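Local structure of endoglucanase (Komagataeibacter sucrofermentans, 6VC5) at residues G132-L137 with H205-S210. The protein probably hydrolyses internal beta-1,4-glucosidic linkages in cellulose and related beta-glucans, as a member of glycosyl hydrolase family 8. Numbering follows the deposited sequence.
Sequences GPYTVL and HTNAFS
Tyr134, which opens the second strand of a beta-hairpin (128-131 with 134-137), reaches across to Asn207 in the turn joining strands 200-203 and 209-211, and to Phe209 at the start of the second of these, so that two antiparallel hairpins meet at the surface of this family 8 glycosidase. These three side chains form the tighter part. Tyr134 CE2 lies in the plane of the Phe209 ring at its edge, 3.8 Å from Phe209 CZ. The Asn207 amide crosses the Tyr134 side chain at about a right angle, its plane 35° from the ring and OD1 3.7 Å from Tyr134 CE2. Tyr134 CG sits anti to its carbonyl carbon (chi1 -50°), which carries the ring out toward the turn; the Tyr134 side chain also touches Asp180 and Gln183 of helix 172-187. Tyrosine suits this place because its flat, extended ring can touch Pro133, Asn207 and Phe209 at once. Replacing Tyr134 by alanine removes the ring, which would probably leave Pro133 CG and the Asn207 amide without the surface they pack on and open a gap beside Phe209. Gly132 and Pro133 form the looser, exposed side. Glycine suits position 132: phi is 53°, and a CB would run into Asn207 OD1. Pro133 lays CG over the centre of the Tyr134 ring and turns CD to the Asn207 amide, 3.7 Å from ND2.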
loop_
_atom_site.group_PDB
_atom_site.type_symbol
_atom_site.label_atom_id
_atom_site.label_comp_id
_atom_site.label_asym_id
_atom_site.label_seq_id
_atom_site.Cartn_x
_atom_site.Cartn_y
_atom_site.Cartn_z
ATOM N N GLY A 132 11.088 -10.599 18.537
ATOM C CA GLY A 132 10.415 -11.590 19.343
ATOM C C GLY A 132 10.244 -12.884 18.572
ATOM O O GLY A 132 11.192 -13.398 17.976
ATOM N N PRO A 133 9.023 -13.417 18.527
ATOM C CA PRO A 133 8.773 -14.650 17.766
ATOM C C PRO A 133 8.455 -14.433 16.294
ATOM O O PRO A 133 8.048 -15.391 15.631
ATOM C CB PRO A 133 7.542 -15.219 18.486
ATOM C CG PRO A 133 6.762 -13.975 18.868
ATOM C CD PRO A 133 7.800 -12.913 19.183
ATOM N N TYR A 134 8.632 -13.222 15.769
ATOM C CA TYR A 134 8.203 -12.861 14.428
ATOM C C TYR A 134 9.385 -12.523 13.533
ATOM O O TYR A 134 10.475 -12.173 13.994
ATOM C CB TYR A 134 7.323 -11.604 14.459
ATOM C CG TYR A 134 6.200 -11.623 15.452
ATOM C CD1 TYR A 134 5.152 -12.521 15.328
ATOM C CD2 TYR A 134 6.180 -10.725 16.517
ATOM C CE1 TYR A 134 4.113 -12.530 16.242
ATOM C CE2 TYR A 134 5.151 -10.731 17.436
ATOM C CZ TYR A 134 4.120 -11.630 17.292
ATOM O OH TYR A 134 3.087 -11.639 18.206
ATOM N N THR A 135 9.131 -12.593 12.227
ATOM C CA THR A 135 9.918 -11.886 11.228
ATOM C C THR A 135 9.020 -10.777 10.706
ATOM O O THR A 135 7.924 -11.060 10.210
ATOM C CB THR A 135 10.308 -12.818 10.085
ATOM O OG1 THR A 135 11.125 -13.879 10.598
ATOM C CG2 THR A 135 11.083 -12.049 9.033
ATOM N N VAL A 136 9.458 -9.529 10.857
ATOM C CA VAL A 136 8.624 -8.373 10.536
ATOM C C VAL A 136 9.133 -7.700 9.272
ATOM O O VAL A 136 10.296 -7.837 8.878
ATOM C CB VAL A 136 8.509 -7.344 11.685
ATOM C CG1 VAL A 136 8.053 -8.016 12.973
ATOM C CG2 VAL A 136 9.826 -6.611 11.871
ATOM N N LEU A 137 8.228 -6.953 8.636
ATOM C CA LEU A 137 8.533 -6.131 7.471
ATOM C C LEU A 137 8.684 -4.678 7.914
ATOM O O LEU A 137 7.711 -4.056 8.358
ATOM C CB LEU A 137 7.385 -6.260 6.474
ATOM C CG LEU A 137 7.619 -5.638 5.104
ATOM C CD1 LEU A 137 8.632 -6.470 4.328
ATOM C CD2 LEU A 137 6.293 -5.550 4.353
ATOM N N HIS A 205 12.506 -5.465 23.730
ATOM C CA HIS A 205 12.929 -6.127 24.960
ATOM C C HIS A 205 11.817 -6.902 25.653
ATOM O O HIS A 205 12.118 -7.722 26.525
ATOM C CB HIS A 205 13.484 -5.097 25.947
ATOM C CG HIS A 205 14.589 -4.260 25.380
ATOM N ND1 HIS A 205 15.725 -4.808 24.825
ATOM C CD2 HIS A 205 14.720 -2.919 25.263
ATOM C CE1 HIS A 205 16.513 -3.837 24.397
ATOM N NE2 HIS A 205 15.928 -2.682 24.654
ATOM N N THR A 206 10.550 -6.655 25.327
ATOM C CA THR A 206 9.434 -7.339 25.988
ATOM C C THR A 206 8.431 -7.960 25.025
ATOM O O THR A 206 7.624 -8.792 25.463
ATOM C CB THR A 206 8.640 -6.370 26.871
ATOM O OG1 THR A 206 8.003 -5.387 26.042
ATOM C CG2 THR A 206 9.545 -5.671 27.900
ATOM N N ASN A 207 8.415 -7.557 23.756
ATOM C CA ASN A 207 7.401 -7.948 22.772
ATOM C C ASN A 207 6.037 -7.312 23.015
ATOM O O ASN A 207 5.047 -7.747 22.415
ATOM C CB ASN A 207 7.269 -9.466 22.591
ATOM C CG ASN A 207 6.761 -9.843 21.217
ATOM O OD1 ASN A 207 7.298 -9.391 20.198
ATOM N ND2 ASN A 207 5.720 -10.666 21.176
ATOM N N ALA A 208 5.943 -6.306 23.883
ATOM C CA ALA A 208 4.675 -5.618 24.089
ATOM C C ALA A 208 4.344 -4.736 22.890
ATOM O O ALA A 208 5.223 -4.085 22.318
ATOM C CB ALA A 208 4.740 -4.750 25.344
ATOM N N PHE A 209 3.057 -4.703 22.533
ATOM C CA PHE A 209 2.535 -3.944 21.395
ATOM C C PHE A 209 1.895 -2.648 21.873
ATOM O O PHE A 209 1.181 -2.627 22.886
ATOM C CB PHE A 209 1.426 -4.733 20.690
ATOM C CG PHE A 209 1.897 -5.837 19.776
ATOM C CD1 PHE A 209 2.933 -6.708 20.131
ATOM C CD2 PHE A 209 1.257 -6.037 18.568
ATOM C CE1 PHE A 209 3.325 -7.742 19.270
ATOM C CE2 PHE A 209 1.648 -7.064 17.710
ATOM C CZ PHE A 209 2.687 -7.920 18.068
ATOM N N SER A 210 2.095 -1.577 21.105
ATOM C CA SER A 210 1.487 -0.295 21.429
ATOM C C SER A 210 1.302 0.525 20.155
ATOM O O SER A 210 1.825 0.195 19.090
ATOM C CB SER A 210 2.324 0.469 22.466
ATOM O OG SER A 210 3.645 0.662 21.997
#